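Local coordinates for sialyltransferase 0160 (Photobacterium damselae, PDB 4R84), which probably transfers sialic acid from CMP-sialic acid to a sugar acceptor, as a glycosyltransferase of the GT-B structural group, at residues Lys142-Ser153 against Lys166-Leu174. Residues are numbered along the deposited sequence; the frame is centred on the assembly and turned at random.
Sequences KDEYPSNQRFVS and KLNIHTYPL
Tyr-172 turns the edge of its ring toward one face of Phe-151 in a T-shaped stack, with planes at 62° and centroids 5.1 Å apart. CE2 of Tyr-172 does the touching, 3.7 Å from CG of Phe-151. The Tyr-172 hydroxyl lies over the centre of the His-170 ring, so the three rings cluster on one face of the sheet. Val-152 and Ile-169 meet on the other face, CG2 to CG2. There Arg-150 stretches from CG to NE and points NH1 at Leu-167 O, 2.9 Å away. That oxygen lies in the guanidinium plane, although NH1 stands above the carbonyl plane. A water bound by Arg-150 NH1 also joins Asn-168 ND2 to the carbonyls of Tyr-145 and Asn-148. The Lys-142 chain kinks twice, at the CB-CG bond (64°) and again near its end, which brings NZ to within 2.7 Å of Lys-166 O, on the last residue of helix 161-166. At the far end Ser-153 OG donates to Tyr-172 O from well above its carbonyl plane. Between these ends the backbones pair as parallel strands, with Arg-150 O taking His-170 N at 2.8 Å. Helix 161-166 links the two parallel strands in a beta-alpha-beta crossover of the Rossmann-like sheet. Strand 106-125 pairs along the other edge of strand 149-154, and its Glu-121 forms a salt bridge with Arg-150 NE. Helix 129-144 covers Arg-150 and Val-152, while helix 181-192 packs on Phe-151 and Tyr-172.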
loop_
_atom_site.group_PDB
_atom_site.type_symbol
_atom_site.label_atom_id
_atom_site.label_comp_id
_atom_site.label_asym_id
_atom_site.label_seq_id
_atom_site.Cartn_x
_atom_site.Cartn_y
_atom_site.Cartn_z
ATOM N N LYS A 142 11.557 7.007 -2.898
ATOM C CA LYS A 142 13.012 7.031 -2.833
ATOM C C LYS A 142 13.553 7.995 -3.888
ATOM O O LYS A 142 14.558 8.679 -3.668
ATOM C CB LYS A 142 13.603 5.629 -3.027
ATOM C CG LYS A 142 15.116 5.641 -3.246
ATOM C CD LYS A 142 15.859 6.175 -2.039
ATOM C CE LYS A 142 17.321 6.478 -2.375
ATOM N NZ LYS A 142 18.012 5.406 -3.146
ATOM N N ASP A 143 12.892 8.039 -5.040
ATOM C CA ASP A 143 13.313 8.943 -6.100
ATOM C C ASP A 143 12.835 10.355 -5.843
ATOM O O ASP A 143 13.581 11.307 -6.072
ATOM C CB ASP A 143 12.818 8.470 -7.470
ATOM C CG ASP A 143 13.742 7.447 -8.098
ATOM O OD1 ASP A 143 14.496 6.777 -7.355
ATOM O OD2 ASP A 143 13.748 7.351 -9.346
ATOM N N GLU A 144 11.603 10.500 -5.372
ATOM C CA GLU A 144 11.053 11.835 -5.173
ATOM C C GLU A 144 11.582 12.500 -3.903
ATOM O O GLU A 144 11.792 13.713 -3.881
ATOM C CB GLU A 144 9.529 11.794 -5.130
ATOM C CG GLU A 144 8.887 13.181 -5.161
ATOM C CD GLU A 144 7.368 13.142 -5.230
ATOM O OE1 GLU A 144 6.789 12.033 -5.199
ATOM O OE2 GLU A 144 6.748 14.225 -5.321
ATOM N N TYR A 145 11.826 11.701 -2.865
ATOM C CA TYR A 145 12.272 12.219 -1.563
ATOM C C TYR A 145 13.497 11.451 -1.077
ATOM O O TYR A 145 13.437 10.657 -0.127
ATOM C CB TYR A 145 11.139 12.139 -0.535
ATOM C CG TYR A 145 9.933 12.944 -0.929
ATOM C CD1 TYR A 145 9.916 14.322 -0.757
ATOM C CD2 TYR A 145 8.816 12.335 -1.498
ATOM C CE1 TYR A 145 8.812 15.077 -1.131
ATOM C CE2 TYR A 145 7.705 13.083 -1.876
ATOM C CZ TYR A 145 7.712 14.452 -1.688
ATOM O OH TYR A 145 6.618 15.205 -2.058
ATOM N N PRO A 146 14.638 11.698 -1.723
ATOM C CA PRO A 146 15.805 10.857 -1.465
ATOM C C PRO A 146 16.404 11.022 -0.071
ATOM O O PRO A 146 17.233 10.204 0.322
ATOM C CB PRO A 146 16.807 11.311 -2.543
ATOM C CG PRO A 146 16.367 12.651 -2.936
ATOM C CD PRO A 146 14.889 12.697 -2.780
ATOM N N SER A 147 15.994 12.054 0.664
ATOM C CA SER A 147 16.517 12.263 2.015
ATOM C C SER A 147 15.724 11.503 3.086
ATOM O O SER A 147 16.221 11.289 4.191
ATOM C CB SER A 147 16.538 13.759 2.354
ATOM O OG SER A 147 17.370 14.478 1.455
ATOM N N ASN A 148 14.496 11.096 2.767
ATOM C CA ASN A 148 13.622 10.492 3.778
ATOM C C ASN A 148 14.105 9.132 4.260
ATOM O O ASN A 148 14.460 8.276 3.451
ATOM C CB ASN A 148 12.193 10.332 3.244
ATOM C CG ASN A 148 11.490 11.662 3.059
ATOM O OD1 ASN A 148 12.118 12.723 3.110
ATOM N ND2 ASN A 148 10.192 11.617 2.848
ATOM N N GLN A 149 14.105 8.947 5.579
ATOM C CA GLN A 149 14.351 7.649 6.186
ATOM C C GLN A 149 13.021 6.890 6.297
ATOM O O GLN A 149 11.967 7.495 6.483
ATOM C CB GLN A 149 14.984 7.822 7.567
ATOM C CG GLN A 149 15.334 6.526 8.261
ATOM C CD GLN A 149 16.351 5.718 7.496
ATOM O OE1 GLN A 149 17.294 6.272 6.905
ATOM N NE2 GLN A 149 16.161 4.396 7.480
ATOM N N ARG A 150 13.092 5.570 6.164
ATOM C CA ARG A 150 11.906 4.720 6.213
ATOM C C ARG A 150 12.123 3.621 7.225
ATOM O O ARG A 150 13.164 2.967 7.213
ATOM C CB ARG A 150 11.606 4.105 4.839
ATOM C CG ARG A 150 11.489 5.151 3.729
ATOM C CD ARG A 150 11.053 4.627 2.337
ATOM N NE ARG A 150 10.766 5.841 1.585
ATOM C CZ ARG A 150 11.672 6.569 0.933
ATOM N NH1 ARG A 150 12.916 6.131 0.758
ATOM N NH2 ARG A 150 11.301 7.712 0.394
ATOM N N PHE A 151 11.147 3.439 8.115
ATOM C CA PHE A 151 11.171 2.321 9.051
ATOM C C PHE A 151 10.094 1.361 8.600
ATOM O O PHE A 151 8.954 1.780 8.458
ATOM C CB PHE A 151 10.892 2.771 10.478
ATOM C CG PHE A 151 12.010 3.569 11.111
ATOM C CD1 PHE A 151 13.212 3.769 10.454
ATOM C CD2 PHE A 151 11.866 4.054 12.398
ATOM C CE1 PHE A 151 14.246 4.486 11.055
ATOM C CE2 PHE A 151 12.910 4.791 13.012
ATOM C CZ PHE A 151 14.091 4.987 12.335
ATOM N N VAL A 152 10.436 0.087 8.416
ATOM C CA VAL A 152 9.496 -0.865 7.805
ATOM C C VAL A 152 9.348 -2.143 8.624
ATOM O O VAL A 152 10.329 -2.841 8.898
ATOM C CB VAL A 152 9.925 -1.244 6.369
ATOM C CG1 VAL A 152 8.935 -2.274 5.779
ATOM C CG2 VAL A 152 9.980 -0.008 5.435
ATOM N N SER A 153 8.101 -2.455 8.980
ATOM C CA SER A 153 7.766 -3.700 9.673
ATOM C C SER A 153 6.676 -4.419 8.925
ATOM O O SER A 153 5.499 -4.122 9.121
ATOM C CB SER A 153 7.304 -3.416 11.103
ATOM O OG SER A 153 8.405 -2.982 11.884
ATOM N N LYS A 166 19.001 0.272 -0.781
ATOM C CA LYS A 166 18.572 0.937 -2.008
ATOM C C LYS A 166 17.414 1.889 -1.762
ATOM O O LYS A 166 17.261 2.880 -2.472
ATOM C CB LYS A 166 18.130 -0.088 -3.071
ATOM C CG LYS A 166 19.216 -1.008 -3.620
ATOM C CD LYS A 166 18.642 -1.901 -4.724
ATOM C CE LYS A 166 19.637 -2.946 -5.207
ATOM N NZ LYS A 166 20.800 -2.357 -5.945
ATOM N N LEU A 167 16.608 1.595 -0.745
ATOM C CA LEU A 167 15.364 2.323 -0.540
ATOM C C LEU A 167 15.332 3.124 0.760
ATOM O O LEU A 167 14.281 3.637 1.143
ATOM C CB LEU A 167 14.173 1.338 -0.589
ATOM C CG LEU A 167 13.930 0.655 -1.945
ATOM C CD1 LEU A 167 12.863 -0.437 -1.825
ATOM C CD2 LEU A 167 13.486 1.680 -2.967
ATOM N N ASN A 168 16.490 3.260 1.408
ATOM C CA ASN A 168 16.601 3.973 2.689
ATOM C C ASN A 168 15.634 3.397 3.729
ATOM O O ASN A 168 14.984 4.114 4.498
ATOM C CB ASN A 168 16.356 5.471 2.481
ATOM C CG ASN A 168 17.512 6.147 1.750
ATOM O OD1 ASN A 168 18.589 5.573 1.619
ATOM N ND2 ASN A 168 17.288 7.366 1.274
ATOM N N ILE A 169 15.576 2.073 3.736
ATOM C CA ILE A 169 14.753 1.316 4.660
ATOM C C ILE A 169 15.567 0.730 5.810
ATOM O O ILE A 169 16.631 0.141 5.595
ATOM C CB ILE A 169 14.049 0.162 3.932
ATOM C CG1 ILE A 169 12.920 0.683 3.038
ATOM C CG2 ILE A 169 13.518 -0.822 4.934
ATOM C CD1 ILE A 169 12.295 -0.431 2.169
ATOM N N HIS A 170 15.065 0.907 7.030
ATOM C CA HIS A 170 15.524 0.145 8.189
ATOM C C HIS A 170 14.375 -0.752 8.612
ATOM O O HIS A 170 13.297 -0.259 8.916
ATOM C CB HIS A 170 15.929 1.078 9.332
ATOM C CG HIS A 170 16.760 0.426 10.399
ATOM N ND1 HIS A 170 16.504 -0.841 10.880
ATOM C CD2 HIS A 170 17.840 0.876 11.082
ATOM C CE1 HIS A 170 17.392 -1.145 11.811
ATOM N NE2 HIS A 170 18.214 -0.121 11.953
ATOM N N THR A 171 14.599 -2.063 8.643
ATOM C CA THR A 171 13.538 -2.986 9.011
ATOM C C THR A 171 13.523 -3.216 10.523
ATOM O O THR A 171 14.577 -3.234 11.180
ATOM C CB THR A 171 13.685 -4.337 8.281
ATOM O OG1 THR A 171 14.979 -4.880 8.554
ATOM C CG2 THR A 171 13.531 -4.156 6.773
ATOM N N TYR A 172 12.312 -3.371 11.056
ATOM C CA TYR A 172 12.058 -3.698 12.453
ATOM C C TYR A 172 11.072 -4.837 12.535
ATOM O O TYR A 172 10.185 -4.972 11.684
ATOM C CB TYR A 172 11.517 -2.490 13.223
ATOM C CG TYR A 172 12.571 -1.435 13.373
ATOM C CD1 TYR A 172 13.507 -1.516 14.390
ATOM C CD2 TYR A 172 12.681 -0.399 12.454
ATOM C CE1 TYR A 172 14.501 -0.563 14.517
ATOM C CE2 TYR A 172 13.675 0.544 12.572
ATOM C CZ TYR A 172 14.577 0.459 13.599
ATOM O OH TYR A 172 15.569 1.413 13.708
ATOM N N PRO A 173 11.229 -5.676 13.558
ATOM C CA PRO A 173 10.274 -6.768 13.723
ATOM C C PRO A 173 8.904 -6.263 14.153
ATOM O O PRO A 173 8.760 -5.147 14.658
ATOM C CB PRO A 173 10.912 -7.619 14.826
ATOM C CG PRO A 173 11.699 -6.625 15.637
ATOM C CD PRO A 173 12.250 -5.660 14.627
ATOM N N LEU A 174 7.897 -7.094 13.940
ATOM C CA LEU A 174 6.601 -6.912 14.563
ATOM C C LEU A 174 6.578 -7.651 15.891
ATOM O O LEU A 174 7.326 -8.609 16.081
ATOM C CB LEU A 174 5.487 -7.473 13.666
ATOM C CG LEU A 174 5.289 -6.700 12.358
ATOM C CD1 LEU A 174 4.540 -7.608 11.377
ATOM C CD2 LEU A 174 4.504 -5.452 12.633
HETATM O O HOH W 1 14.658 8.276 0.813
HETATM O O HOH W 2 19.168 4.983 4.525
#